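Local coordinates for protein putative drug/sodium antiporter (Escherichia coli, PDB 4Z3N) that transports the genotoxin colibactin as a MATE-family membrane protein, probably working by antiport, at residues Thr161-Phe175 with Phe218-Leu232. Numbering follows the deposited sequence.
Sequences TVFSIMLIGVMMGLF and FLAQLSMVAYFIYTL. With OLC ((2R)-2,3-dihydroxypropyl (9Z)-octadec-9-enoate), chain E.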
loop_
_atom_site.group_PDB
_atom_site.type_symbol
_atom_site.label_atom_id
_atom_site.label_comp_id
_atom_site.label_asym_id
_atom_site.label_seq_id
_atom_site.Cartn_x
_atom_site.Cartn_y
_atom_site.Cartn_z
ATOM N N THR A 161 11.671 -5.677 -15.187
ATOM C CA THR A 161 11.372 -6.153 -13.852
ATOM C C THR A 161 9.888 -6.500 -13.618
ATOM O O THR A 161 9.545 -7.104 -12.609
ATOM C CB THR A 161 11.798 -5.105 -12.820
ATOM O OG1 THR A 161 10.861 -4.018 -12.846
ATOM C CG2 THR A 161 13.196 -4.601 -13.138
ATOM N N VAL A 162 9.026 -6.144 -14.563
ATOM C CA VAL A 162 7.575 -6.232 -14.379
ATOM C C VAL A 162 7.014 -7.627 -14.022
ATOM O O VAL A 162 6.316 -7.775 -13.017
ATOM C CB VAL A 162 6.858 -5.726 -15.645
ATOM C CG1 VAL A 162 5.337 -5.970 -15.555
ATOM C CG2 VAL A 162 7.167 -4.259 -15.858
ATOM N N PHE A 163 7.302 -8.634 -14.843
ATOM C CA PHE A 163 6.785 -9.967 -14.598
ATOM C C PHE A 163 7.239 -10.487 -13.236
ATOM O O PHE A 163 6.469 -11.123 -12.519
ATOM C CB PHE A 163 7.204 -10.929 -15.712
ATOM C CG PHE A 163 6.621 -12.313 -15.574
ATOM C CD1 PHE A 163 5.259 -12.491 -15.338
ATOM C CD2 PHE A 163 7.430 -13.441 -15.704
ATOM C CE1 PHE A 163 4.717 -13.752 -15.224
ATOM C CE2 PHE A 163 6.896 -14.716 -15.593
ATOM C CZ PHE A 163 5.534 -14.870 -15.351
ATOM N N SER A 164 8.474 -10.186 -12.861
ATOM C CA SER A 164 9.014 -10.664 -11.595
ATOM C C SER A 164 8.298 -9.996 -10.425
ATOM O O SER A 164 7.974 -10.653 -9.426
ATOM C CB SER A 164 10.525 -10.411 -11.524
ATOM O OG SER A 164 11.095 -10.385 -12.831
ATOM N N ILE A 165 8.046 -8.698 -10.556
ATOM C CA ILE A 165 7.268 -7.961 -9.568
ATOM C C ILE A 165 5.828 -8.501 -9.454
ATOM O O ILE A 165 5.306 -8.692 -8.347
ATOM C CB ILE A 165 7.205 -6.448 -9.901
ATOM C CG1 ILE A 165 8.610 -5.867 -10.089
ATOM C CG2 ILE A 165 6.436 -5.690 -8.828
ATOM C CD1 ILE A 165 9.574 -6.218 -8.961
ATOM N N MET A 166 5.178 -8.735 -10.592
ATOM C CA MET A 166 3.835 -9.315 -10.576
ATOM C C MET A 166 3.834 -10.679 -9.893
ATOM O O MET A 166 2.930 -10.988 -9.125
ATOM C CB MET A 166 3.274 -9.441 -11.995
ATOM C CG MET A 166 3.195 -8.123 -12.750
ATOM S SD MET A 166 2.055 -6.890 -12.051
ATOM C CE MET A 166 3.140 -5.601 -11.432
ATOM N N LEU A 167 4.853 -11.482 -10.193
ATOM C CA LEU A 167 5.048 -12.800 -9.590
ATOM C C LEU A 167 5.060 -12.761 -8.067
ATOM O O LEU A 167 4.505 -13.644 -7.421
ATOM C CB LEU A 167 6.353 -13.417 -10.083
ATOM C CG LEU A 167 6.179 -14.551 -11.082
ATOM C CD1 LEU A 167 7.519 -15.219 -11.361
ATOM C CD2 LEU A 167 5.172 -15.549 -10.531
ATOM N N ILE A 168 5.705 -11.738 -7.505
ATOM C CA ILE A 168 5.772 -11.531 -6.059
ATOM C C ILE A 168 4.413 -11.202 -5.456
ATOM O O ILE A 168 4.095 -11.640 -4.353
ATOM C CB ILE A 168 6.765 -10.409 -5.721
ATOM C CG1 ILE A 168 8.187 -10.889 -6.025
ATOM C CG2 ILE A 168 6.622 -9.968 -4.269
ATOM C CD1 ILE A 168 9.255 -9.892 -5.703
ATOM N N GLY A 169 3.618 -10.419 -6.179
ATOM C CA GLY A 169 2.233 -10.186 -5.805
ATOM C C GLY A 169 1.440 -11.477 -5.639
ATOM O O GLY A 169 0.837 -11.713 -4.592
ATOM N N VAL A 170 1.448 -12.318 -6.671
ATOM C CA VAL A 170 0.846 -13.652 -6.592
ATOM C C VAL A 170 1.292 -14.437 -5.335
ATOM O O VAL A 170 0.456 -14.956 -4.581
ATOM C CB VAL A 170 1.190 -14.495 -7.838
ATOM C CG1 VAL A 170 0.675 -15.942 -7.683
ATOM C CG2 VAL A 170 0.635 -13.852 -9.084
ATOM N N MET A 171 2.605 -14.508 -5.125
ATOM C CA MET A 171 3.190 -15.241 -4.017
ATOM C C MET A 171 2.779 -14.664 -2.666
ATOM O O MET A 171 2.349 -15.407 -1.764
ATOM C CB MET A 171 4.710 -15.250 -4.147
ATOM C CG MET A 171 5.225 -15.932 -5.413
ATOM S SD MET A 171 4.831 -17.699 -5.524
ATOM C CE MET A 171 3.093 -17.663 -5.943
ATOM N N MET A 172 2.918 -13.345 -2.533
ATOM C CA MET A 172 2.449 -12.630 -1.352
ATOM C C MET A 172 0.987 -12.963 -1.105
ATOM O O MET A 172 0.602 -13.288 0.019
ATOM C CB MET A 172 2.614 -11.120 -1.521
ATOM C CG MET A 172 4.060 -10.623 -1.590
ATOM S SD MET A 172 4.732 -10.296 0.045
ATOM C CE MET A 172 3.546 -9.097 0.659
ATOM N N GLY A 173 0.183 -12.893 -2.165
ATOM C CA GLY A 173 -1.237 -13.191 -2.081
ATOM C C GLY A 173 -1.515 -14.641 -1.715
ATOM O O GLY A 173 -2.460 -14.954 -0.985
ATOM N N LEU A 174 -0.672 -15.530 -2.219
ATOM C CA LEU A 174 -0.778 -16.943 -1.898
ATOM C C LEU A 174 -0.541 -17.214 -0.397
ATOM O O LEU A 174 -1.388 -17.812 0.269
ATOM C CB LEU A 174 0.206 -17.742 -2.764
ATOM C CG LEU A 174 0.139 -19.262 -2.665
ATOM C CD1 LEU A 174 -1.289 -19.665 -2.565
ATOM C CD2 LEU A 174 0.764 -19.904 -3.885
ATOM N N PHE A 175 0.589 -16.759 0.142
ATOM C CA PHE A 175 0.930 -17.064 1.530
ATOM C C PHE A 175 0.153 -16.228 2.563
ATOM O O PHE A 175 -0.060 -16.656 3.698
ATOM C CB PHE A 175 2.427 -16.901 1.735
ATOM C CG PHE A 175 3.243 -18.022 1.147
ATOM C CD1 PHE A 175 3.510 -19.178 1.892
ATOM C CD2 PHE A 175 3.753 -17.926 -0.149
ATOM C CE1 PHE A 175 4.267 -20.207 1.359
ATOM C CE2 PHE A 175 4.516 -18.968 -0.695
ATOM C CZ PHE A 175 4.773 -20.107 0.060
ATOM N N PHE A 218 17.124 -5.559 -7.362
ATOM C CA PHE A 218 16.366 -6.486 -8.166
ATOM C C PHE A 218 16.716 -7.977 -7.895
ATOM O O PHE A 218 15.836 -8.847 -7.952
ATOM C CB PHE A 218 16.554 -6.134 -9.644
ATOM C CG PHE A 218 15.747 -6.989 -10.573
ATOM C CD1 PHE A 218 14.376 -7.106 -10.413
ATOM C CD2 PHE A 218 16.356 -7.680 -11.600
ATOM C CE1 PHE A 218 13.633 -7.897 -11.260
ATOM C CE2 PHE A 218 15.612 -8.471 -12.451
ATOM C CZ PHE A 218 14.247 -8.578 -12.284
ATOM N N LEU A 219 17.979 -8.284 -7.610
ATOM C CA LEU A 219 18.355 -9.675 -7.343
ATOM C C LEU A 219 17.870 -10.039 -5.950
ATOM O O LEU A 219 17.622 -11.209 -5.640
ATOM C CB LEU A 219 19.873 -9.891 -7.475
ATOM C CG LEU A 219 20.492 -9.707 -8.875
ATOM C CD1 LEU A 219 22.009 -9.709 -8.814
ATOM C CD2 LEU A 219 20.007 -10.768 -9.853
ATOM N N ALA A 220 17.741 -9.011 -5.114
ATOM C CA ALA A 220 17.062 -9.128 -3.831
ATOM C C ALA A 220 15.615 -9.587 -4.028
ATOM O O ALA A 220 15.152 -10.492 -3.351
ATOM C CB ALA A 220 17.104 -7.793 -3.080
ATOM N N GLN A 221 14.907 -8.969 -4.964
ATOM C CA GLN A 221 13.511 -9.299 -5.171
ATOM C C GLN A 221 13.355 -10.703 -5.753
ATOM O O GLN A 221 12.424 -11.438 -5.389
ATOM C CB GLN A 221 12.836 -8.254 -6.066
ATOM C CG GLN A 221 12.316 -7.024 -5.300
ATOM C CD GLN A 221 12.367 -5.723 -6.129
ATOM O OE1 GLN A 221 12.234 -4.630 -5.583
ATOM N NE2 GLN A 221 12.560 -5.844 -7.446
ATOM N N LEU A 222 14.261 -11.088 -6.644
ATOM C CA LEU A 222 14.201 -12.428 -7.216
ATOM C C LEU A 222 14.498 -13.502 -6.168
ATOM O O LEU A 222 13.818 -14.518 -6.123
ATOM C CB LEU A 222 15.160 -12.557 -8.394
ATOM C CG LEU A 222 14.651 -11.958 -9.707
ATOM C CD1 LEU A 222 15.672 -12.168 -10.807
ATOM C CD2 LEU A 222 13.303 -12.555 -10.084
ATOM N N SER A 223 15.495 -13.281 -5.318
ATOM C CA SER A 223 15.783 -14.248 -4.261
ATOM C C SER A 223 14.570 -14.434 -3.356
ATOM O O SER A 223 14.312 -15.542 -2.880
ATOM C CB SER A 223 17.011 -13.838 -3.437
ATOM O OG SER A 223 17.120 -12.437 -3.303
ATOM N N MET A 224 13.816 -13.363 -3.133
ATOM C CA MET A 224 12.522 -13.504 -2.479
ATOM C C MET A 224 11.613 -14.442 -3.278
ATOM O O MET A 224 11.040 -15.386 -2.735
ATOM C CB MET A 224 11.845 -12.153 -2.325
ATOM C CG MET A 224 12.523 -11.206 -1.356
ATOM S SD MET A 224 11.451 -9.780 -1.100
ATOM C CE MET A 224 9.833 -10.585 -0.993
ATOM N N VAL A 225 11.489 -14.161 -4.573
ATOM C CA VAL A 225 10.693 -14.969 -5.488
ATOM C C VAL A 225 11.109 -16.432 -5.411
ATOM O O VAL A 225 10.278 -17.342 -5.331
ATOM C CB VAL A 225 10.841 -14.465 -6.933
ATOM C CG1 VAL A 225 10.156 -15.398 -7.896
ATOM C CG2 VAL A 225 10.271 -13.069 -7.059
ATOM N N ALA A 226 12.417 -16.643 -5.436
ATOM C CA ALA A 226 12.987 -17.966 -5.267
ATOM C C ALA A 226 12.536 -18.607 -3.949
ATOM O O ALA A 226 12.069 -19.745 -3.934
ATOM C CB ALA A 226 14.493 -17.884 -5.329
ATOM N N TYR A 227 12.676 -17.875 -2.849
ATOM C CA TYR A 227 12.286 -18.378 -1.535
ATOM C C TYR A 227 10.848 -18.886 -1.513
ATOM O O TYR A 227 10.552 -19.928 -0.920
ATOM C CB TYR A 227 12.450 -17.289 -0.477
ATOM C CG TYR A 227 12.334 -17.805 0.931
ATOM C CD1 TYR A 227 11.094 -18.005 1.515
ATOM C CD2 TYR A 227 13.467 -18.101 1.679
ATOM C CE1 TYR A 227 10.981 -18.493 2.806
ATOM C CE2 TYR A 227 13.364 -18.580 2.970
ATOM C CZ TYR A 227 12.117 -18.773 3.527
ATOM O OH TYR A 227 11.998 -19.245 4.808
ATOM N N PHE A 228 9.956 -18.133 -2.151
ATOM C CA PHE A 228 8.542 -18.466 -2.176
ATOM C C PHE A 228 8.289 -19.791 -2.886
ATOM O O PHE A 228 7.635 -20.686 -2.344
ATOM C CB PHE A 228 7.747 -17.354 -2.849
ATOM C CG PHE A 228 7.487 -16.174 -1.960
ATOM C CD1 PHE A 228 7.337 -16.341 -0.595
ATOM C CD2 PHE A 228 7.386 -14.894 -2.492
ATOM C CE1 PHE A 228 7.095 -15.242 0.228
ATOM C CE2 PHE A 228 7.140 -13.801 -1.682
ATOM C CZ PHE A 228 6.998 -13.972 -0.320
ATOM N N ILE A 229 8.809 -19.913 -4.098
ATOM C CA ILE A 229 8.585 -21.107 -4.893
ATOM C C ILE A 229 9.186 -22.340 -4.227
ATOM O O ILE A 229 8.547 -23.395 -4.194
ATOM C CB ILE A 229 9.150 -20.951 -6.312
ATOM C CG1 ILE A 229 8.447 -19.793 -7.035
ATOM C CG2 ILE A 229 8.984 -22.247 -7.103
ATOM C CD1 ILE A 229 8.894 -19.615 -8.482
ATOM N N TYR A 230 10.390 -22.220 -3.673
ATOM C CA TYR A 230 10.965 -23.365 -2.964
ATOM C C TYR A 230 10.107 -23.742 -1.766
ATOM O O TYR A 230 9.786 -24.908 -1.594
ATOM C CB TYR A 230 12.412 -23.099 -2.537
ATOM C CG TYR A 230 13.364 -23.154 -3.717
ATOM C CD1 TYR A 230 13.100 -23.983 -4.808
ATOM C CD2 TYR A 230 14.508 -22.354 -3.761
ATOM C CE1 TYR A 230 13.953 -24.028 -5.902
ATOM C CE2 TYR A 230 15.369 -22.393 -4.856
ATOM C CZ TYR A 230 15.083 -23.232 -5.919
ATOM O OH TYR A 230 15.926 -23.278 -7.002
ATOM N N THR A 231 9.727 -22.764 -0.952
ATOM C CA THR A 231 8.815 -23.019 0.160
ATOM C C THR A 231 7.576 -23.722 -0.360
ATOM O O THR A 231 7.125 -24.732 0.183
ATOM C CB THR A 231 8.392 -21.717 0.875
ATOM O OG1 THR A 231 9.500 -21.180 1.603
ATOM C CG2 THR A 231 7.246 -21.977 1.842
ATOM N N LEU A 232 7.060 -23.187 -1.453
ATOM C CA LEU A 232 5.813 -23.634 -2.046
ATOM C C LEU A 232 5.910 -25.055 -2.610
ATOM O O LEU A 232 4.898 -25.687 -2.900
ATOM C CB LEU A 232 5.409 -22.644 -3.131
ATOM C CG LEU A 232 4.012 -22.664 -3.709
ATOM C CD1 LEU A 232 3.005 -22.945 -2.610
ATOM C CD2 LEU A 232 3.782 -21.309 -4.340
HETATM C C9 OLC E . 12.284 -1.182 -5.913
HETATM C C8 OLC E . 13.078 -1.935 -4.857
HETATM C C7 OLC E . 12.290 -2.031 -3.561
HETATM C C6 OLC E . 12.619 -3.320 -2.838
HETATM C C5 OLC E . 11.330 -3.993 -2.397
HETATM C C4 OLC E . 11.327 -5.471 -2.735
#
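Phe-218 opens the interface against Thr-161 and Ser-164. Its CG lies opposite the backbone N (chi1 -177°), a torsion that carries the ring toward these two residues; Thr-161 CG2 sits over one face, 4.0 Å from the ring centroid, a CH-pi contact, while Ser-164 OG approaches the rim near the ring plane. Gln-221 follows, its amide NE2 in van der Waals contact with the methyl Ile-165 CD1 at 3.4 Å; the amide and CG also adjoin the alkyl chain of a bound monoolein. Leu-222 CD2 touches Ser-164 CB at 3.8 Å. Val-225 then meets Ile-168 at about a right angle, with CG2 3.6 Å from Ile-168 CD1. At Phe-228, Met-171 meets the CG/CD2 part and the Phe-175 ring the CD1 part; the two phenyl planes differ by 24°, but with centroids 5.4 Å apart little of one ring lies over the other. Thr-231 turns its methyl CG2 to Phe-175 CE1 (3.5 Å). Leu-232 finishes the row, CD2 lying 3.9 Å from Met-171 SD and meeting Leu-174 tip to tip. No hydrogen bond crosses the interface, and the axes, 9.8 Å apart, run broadly alike at 40°: apolar packing between two transmembrane helices of the MATE fold.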